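Local coordinates for orotidine-5-phosphate decarboxylase/orotate phosphoribosyltransferase, putative (Ompdcase-oprtase, putative) (PDB 3QW3), which probably catalyses, through this decarboxylase domain of a bifunctional UMP synthase, the conversion of orotidine 5'-phosphate to UMP and carbon dioxide, at residues A[151-163]-A[183-195]. Residues are numbered along the deposited sequence; the frame is centred on the assembly and turned at random.
Sequences DRYLYEAVAERAE and ALARVRARAPTLW. With SO4 (sulfate ion), chain F.
Arg152 lays its CD over one face of the Arg190 guanidinium, toward its rim. The two guanidinium groups are close, with Arg152 NE 4.5 Å from Arg190 NH1. Tyr153, the N-cap residue of helix 154-163, presents its CE2 edge to the centre of the Arg186 guanidinium face, 3.8 Å from Arg186 CZ. Ring and guanidinium planes stand 68° apart. The Tyr155 ring meets Val187 CG2 through CD2 at 3.7 Å. Its OH lies 3.4 Å from Ala183 CB and accepts a weak bond from Arg186 NH1. Glu156 sends its carboxylate two ways. OE2 takes the backbone N of Tyr153 in a nearly straight bond (170°), while OE1 makes a long salt bridge to Arg190 NE. A water joins OE1, Arg190 NE and the carbonyl O of Arg186. Ala159 CB packs 3.9 Å from Val187 CG1. Glu160 bridges the two arginines: OE1 takes weak, bent bonds from NE and NH2 of Arg152, and OE2 accepts from Arg190 NH1 at 2.7 Å, also bent. The same Arg152 NH2 donates to O4 of a sulfate ion, probably from the crystallisation liquor, to which Arg161 donates as well. Ala162 CB touches Leu194 CD1. A bend at chi2 (79°) turns the Glu163 carboxylate toward the residues that follow helix 183-190. There OE1 accepts from Thr193 N at 3.0 Å, and OE2 pairs with Thr193 OG1 at 2.6 Å. Both are met on the syn side, Thr193 N well tilted out of the carboxylate plane. These are neighbouring helices on the outside of the TIM barrel; Val187 and Ala162 also touch Leu174 of strand 172-176. In the salt-bridge network of Arg152, Glu156, Glu160 and Arg190, each acid is shared among several donors, which probably stabilises its negative charge, while Glu163 holds the chain after the helix through Thr193.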
loop_
_atom_site.group_PDB
_atom_site.type_symbol
_atom_site.label_atom_id
_atom_site.label_comp_id
_atom_site.label_asym_id
_atom_site.label_seq_id
_atom_site.Cartn_x
_atom_site.Cartn_y
_atom_site.Cartn_z
ATOM N N ASP A 151 -27.199 5.835 0.424
ATOM C CA ASP A 151 -27.806 5.285 1.633
ATOM C C ASP A 151 -26.923 4.237 2.310
ATOM O O ASP A 151 -27.424 3.365 3.020
ATOM N N ARG A 152 -25.612 4.325 2.094
ATOM C CA ARG A 152 -24.673 3.378 2.707
ATOM C C ARG A 152 -23.295 3.984 2.959
ATOM O O ARG A 152 -22.979 5.056 2.451
ATOM C CB ARG A 152 -24.569 2.097 1.866
ATOM C CG ARG A 152 -23.911 2.266 0.514
ATOM C CD ARG A 152 -24.568 1.361 -0.513
ATOM N NE ARG A 152 -23.690 1.098 -1.652
ATOM C CZ ARG A 152 -23.530 1.907 -2.698
ATOM N NH1 ARG A 152 -24.187 3.056 -2.773
ATOM N NH2 ARG A 152 -22.704 1.560 -3.673
ATOM N N TYR A 153 -22.489 3.291 3.757
ATOM C CA TYR A 153 -21.131 3.726 4.054
ATOM C C TYR A 153 -20.191 3.362 2.909
ATOM O O TYR A 153 -20.465 2.430 2.148
ATOM C CB TYR A 153 -20.642 3.076 5.348
ATOM C CG TYR A 153 -21.438 3.461 6.572
ATOM C CD1 TYR A 153 -21.313 4.731 7.133
ATOM C CD2 TYR A 153 -22.315 2.556 7.169
ATOM C CE1 TYR A 153 -22.041 5.094 8.259
ATOM C CE2 TYR A 153 -23.053 2.910 8.300
ATOM C CZ TYR A 153 -22.907 4.178 8.838
ATOM O OH TYR A 153 -23.625 4.543 9.954
ATOM N N LEU A 154 -19.084 4.094 2.790
ATOM C CA LEU A 154 -18.076 3.778 1.773
ATOM C C LEU A 154 -17.637 2.315 1.854
ATOM O O LEU A 154 -17.443 1.662 0.826
ATOM C CB LEU A 154 -16.853 4.707 1.866
ATOM C CG LEU A 154 -15.697 4.400 0.892
ATOM C CD1 LEU A 154 -16.105 4.661 -0.557
ATOM C CD2 LEU A 154 -14.418 5.164 1.228
ATOM N N TYR A 155 -17.494 1.792 3.071
ATOM C CA TYR A 155 -17.048 0.404 3.216
ATOM C C TYR A 155 -18.049 -0.606 2.657
ATOM O O TYR A 155 -17.660 -1.653 2.142
ATOM C CB TYR A 155 -16.618 0.070 4.654
ATOM C CG TYR A 155 -17.715 0.013 5.701
ATOM C CD1 TYR A 155 -17.916 1.074 6.576
ATOM C CD2 TYR A 155 -18.510 -1.125 5.850
ATOM C CE1 TYR A 155 -18.897 1.020 7.559
ATOM C CE2 TYR A 155 -19.497 -1.190 6.826
ATOM C CZ TYR A 155 -19.684 -0.110 7.677
ATOM O OH TYR A 155 -20.651 -0.153 8.652
ATOM N N GLU A 156 -19.336 -0.272 2.728
ATOM C CA GLU A 156 -20.372 -1.096 2.107
ATOM C C GLU A 156 -20.275 -1.050 0.583
ATOM O O GLU A 156 -20.490 -2.064 -0.086
ATOM C CB GLU A 156 -21.763 -0.663 2.572
ATOM C CG GLU A 156 -22.052 -0.973 4.033
ATOM C CD GLU A 156 -23.442 -0.517 4.455
ATOM O OE1 GLU A 156 -24.340 -1.378 4.564
ATOM O OE2 GLU A 156 -23.633 0.702 4.662
ATOM N N ALA A 157 -19.945 0.123 0.036
ATOM C CA ALA A 157 -19.723 0.255 -1.410
ATOM C C ALA A 157 -18.530 -0.584 -1.895
ATOM O O ALA A 157 -18.565 -1.168 -2.980
ATOM C CB ALA A 157 -19.546 1.723 -1.800
ATOM N N VAL A 158 -17.481 -0.641 -1.079
ATOM C CA VAL A 158 -16.314 -1.464 -1.371
ATOM C C VAL A 158 -16.698 -2.950 -1.349
ATOM O O VAL A 158 -16.336 -3.707 -2.254
ATOM C CB VAL A 158 -15.160 -1.163 -0.381
ATOM C CG1 VAL A 158 -14.026 -2.181 -0.524
ATOM C CG2 VAL A 158 -14.642 0.257 -0.599
ATOM N N ALA A 159 -17.449 -3.346 -0.326
ATOM C CA ALA A 159 -17.922 -4.728 -0.192
ATOM C C ALA A 159 -18.751 -5.181 -1.397
ATOM O O ALA A 159 -18.573 -6.299 -1.887
ATOM C CB ALA A 159 -18.706 -4.903 1.112
ATOM N N GLU A 160 -19.635 -4.307 -1.878
ATOM C CA GLU A 160 -20.473 -4.597 -3.052
ATOM C C GLU A 160 -19.644 -4.813 -4.312
ATOM O O GLU A 160 -19.865 -5.769 -5.065
ATOM C CB GLU A 160 -21.471 -3.461 -3.300
ATOM C CG GLU A 160 -22.579 -3.340 -2.279
ATOM C CD GLU A 160 -23.577 -2.254 -2.653
ATOM O OE1 GLU A 160 -23.151 -1.189 -3.149
ATOM O OE2 GLU A 160 -24.790 -2.467 -2.461
ATOM N N ARG A 161 -18.685 -3.915 -4.543
ATOM C CA ARG A 161 -17.766 -4.042 -5.666
ATOM C C ARG A 161 -17.016 -5.363 -5.615
ATOM O O ARG A 161 -16.873 -6.045 -6.627
ATOM C CB ARG A 161 -16.766 -2.889 -5.660
ATOM C CG ARG A 161 -17.142 -1.751 -6.568
ATOM C CD ARG A 161 -16.478 -0.467 -6.121
ATOM N NE ARG A 161 -16.931 0.670 -6.917
ATOM C CZ ARG A 161 -18.056 1.348 -6.706
ATOM N NH1 ARG A 161 -18.879 1.018 -5.717
ATOM N NH2 ARG A 161 -18.360 2.365 -7.497
ATOM N N ALA A 162 -16.539 -5.712 -4.422
ATOM C CA ALA A 162 -15.740 -6.907 -4.229
ATOM C C ALA A 162 -16.538 -8.178 -4.507
ATOM O O ALA A 162 -16.050 -9.064 -5.200
ATOM C CB ALA A 162 -15.152 -6.928 -2.823
ATOM N N GLU A 163 -17.757 -8.255 -3.971
ATOM C CA GLU A 163 -18.645 -9.402 -4.204
ATOM C C GLU A 163 -19.122 -9.438 -5.657
ATOM O O GLU A 163 -19.314 -10.515 -6.228
ATOM C CB GLU A 163 -19.845 -9.349 -3.245
ATOM C CG GLU A 163 -20.879 -10.483 -3.395
ATOM C CD GLU A 163 -20.467 -11.802 -2.743
ATOM O OE1 GLU A 163 -19.884 -11.800 -1.640
ATOM O OE2 GLU A 163 -20.753 -12.863 -3.335
ATOM N N ALA A 183 -20.845 -3.360 11.896
ATOM C CA ALA A 183 -20.222 -3.117 10.593
ATOM C C ALA A 183 -19.906 -4.434 9.888
ATOM O O ALA A 183 -20.131 -4.576 8.689
ATOM C CB ALA A 183 -18.964 -2.269 10.744
ATOM N N LEU A 184 -19.404 -5.403 10.648
ATOM C CA LEU A 184 -19.099 -6.721 10.111
ATOM C C LEU A 184 -20.352 -7.358 9.490
ATOM O O LEU A 184 -20.284 -7.943 8.412
ATOM C CB LEU A 184 -18.529 -7.615 11.218
ATOM C CG LEU A 184 -17.234 -8.405 11.009
ATOM C CD1 LEU A 184 -16.945 -9.250 12.248
ATOM C CD2 LEU A 184 -17.296 -9.278 9.784
ATOM N N ALA A 185 -21.496 -7.226 10.165
ATOM C CA ALA A 185 -22.762 -7.749 9.648
ATOM C C ALA A 185 -23.220 -7.016 8.385
ATOM O O ALA A 185 -23.775 -7.636 7.475
ATOM C CB ALA A 185 -23.846 -7.697 10.718
ATOM N N ARG A 186 -22.986 -5.705 8.332
ATOM C CA ARG A 186 -23.303 -4.923 7.132
ATOM C C ARG A 186 -22.501 -5.433 5.939
ATOM O O ARG A 186 -23.035 -5.586 4.841
ATOM C CB ARG A 186 -23.038 -3.430 7.347
ATOM C CG ARG A 186 -24.051 -2.736 8.241
ATOM C CD ARG A 186 -24.024 -1.233 8.028
ATOM N NE ARG A 186 -24.934 -0.552 8.946
ATOM C CZ ARG A 186 -24.591 -0.069 10.137
ATOM N NH1 ARG A 186 -23.342 -0.172 10.580
ATOM N NH2 ARG A 186 -25.504 0.529 10.890
ATOM N N VAL A 187 -21.221 -5.716 6.166
ATOM C CA VAL A 187 -20.358 -6.216 5.101
ATOM C C VAL A 187 -20.823 -7.597 4.621
ATOM O O VAL A 187 -20.902 -7.849 3.416
ATOM C CB VAL A 187 -18.871 -6.212 5.531
ATOM C CG1 VAL A 187 -17.992 -6.777 4.434
ATOM C CG2 VAL A 187 -18.439 -4.795 5.879
ATOM N N ARG A 188 -21.156 -8.478 5.562
ATOM C CA ARG A 188 -21.673 -9.798 5.202
ATOM C C ARG A 188 -22.987 -9.724 4.400
ATOM O O ARG A 188 -23.239 -10.562 3.533
ATOM C CB ARG A 188 -21.824 -10.680 6.449
ATOM C CG ARG A 188 -22.255 -12.128 6.172
ATOM C CD ARG A 188 -21.404 -12.797 5.096
ATOM N NE ARG A 188 -20.113 -13.254 5.599
ATOM C CZ ARG A 188 -19.055 -13.510 4.836
ATOM N NH1 ARG A 188 -19.110 -13.335 3.521
ATOM N NH2 ARG A 188 -17.934 -13.938 5.396
ATOM N N ALA A 189 -23.802 -8.711 4.680
ATOM C CA ALA A 189 -25.041 -8.488 3.932
ATOM C C ALA A 189 -24.768 -8.058 2.488
ATOM O O ALA A 189 -25.491 -8.459 1.573
ATOM C CB ALA A 189 -25.914 -7.467 4.633
ATOM N N ARG A 190 -23.724 -7.249 2.293
ATOM C CA ARG A 190 -23.331 -6.779 0.955
ATOM C C ARG A 190 -22.518 -7.819 0.196
ATOM O O ARG A 190 -22.541 -7.858 -1.038
ATOM C CB ARG A 190 -22.524 -5.476 1.044
ATOM C CG ARG A 190 -23.255 -4.315 1.695
ATOM C CD ARG A 190 -24.475 -3.879 0.886
ATOM N NE ARG A 190 -25.214 -2.814 1.562
ATOM C CZ ARG A 190 -26.134 -2.042 0.985
ATOM N NH1 ARG A 190 -26.438 -2.197 -0.298
ATOM N NH2 ARG A 190 -26.749 -1.102 1.694
ATOM N N ALA A 191 -21.799 -8.654 0.942
ATOM C CA ALA A 191 -20.917 -9.659 0.368
ATOM C C ALA A 191 -21.154 -11.009 1.040
ATOM O O ALA A 191 -20.414 -11.391 1.942
ATOM C CB ALA A 191 -19.448 -9.232 0.508
ATOM N N PRO A 192 -22.190 -11.739 0.592
ATOM C CA PRO A 192 -22.583 -12.993 1.245
ATOM C C PRO A 192 -21.617 -14.175 1.090
ATOM O O PRO A 192 -21.666 -15.109 1.899
ATOM C CB PRO A 192 -23.937 -13.318 0.584
ATOM C CG PRO A 192 -24.411 -12.024 0.006
ATOM C CD PRO A 192 -23.152 -11.356 -0.459
ATOM N N THR A 193 -20.755 -14.159 0.075
ATOM C CA THR A 193 -19.908 -15.330 -0.199
ATOM C C THR A 193 -18.409 -15.148 0.069
ATOM O O THR A 193 -17.674 -16.134 0.165
ATOM C CB THR A 193 -20.086 -15.876 -1.644
ATOM O OG1 THR A 193 -19.507 -14.963 -2.587
ATOM C CG2 THR A 193 -21.552 -16.107 -1.975
ATOM N N LEU A 194 -17.946 -13.904 0.174
ATOM C CA LEU A 194 -16.505 -13.670 0.261
ATOM C C LEU A 194 -15.917 -14.074 1.605
ATOM O O LEU A 194 -16.567 -13.941 2.628
ATOM C CB LEU A 194 -16.168 -12.203 -0.015
ATOM C CG LEU A 194 -16.652 -11.620 -1.343
ATOM C CD1 LEU A 194 -16.035 -10.250 -1.529
ATOM C CD2 LEU A 194 -16.318 -12.527 -2.527
ATOM N N TRP A 195 -14.679 -14.554 1.583
ATOM C CA TRP A 195 -13.929 -14.760 2.818
ATOM C C TRP A 195 -13.538 -13.413 3.394
ATOM O O TRP A 195 -13.156 -12.500 2.647
ATOM C CB TRP A 195 -12.670 -15.579 2.556
ATOM C CG TRP A 195 -12.916 -17.045 2.578
ATOM C CD1 TRP A 195 -13.368 -17.825 1.549
ATOM C CD2 TRP A 195 -12.730 -17.917 3.696
ATOM N NE1 TRP A 195 -13.463 -19.138 1.959
ATOM C CE2 TRP A 195 -13.080 -19.220 3.274
ATOM C CE3 TRP A 195 -12.296 -17.724 5.016
ATOM C CZ2 TRP A 195 -13.014 -20.325 4.128
ATOM C CZ3 TRP A 195 -12.232 -18.829 5.869
ATOM C CH2 TRP A 195 -12.592 -20.111 5.415
HETATM S S SO4 F . -22.126 2.865 -7.036
HETATM O O1 SO4 F . -22.382 3.892 -8.042
HETATM O O2 SO4 F . -22.564 1.564 -7.538
HETATM O O3 SO4 F . -20.699 2.813 -6.761
HETATM O O4 SO4 F . -22.838 3.197 -5.804
HETATM O O HOH W 1 -25.306 -3.804 4.479
#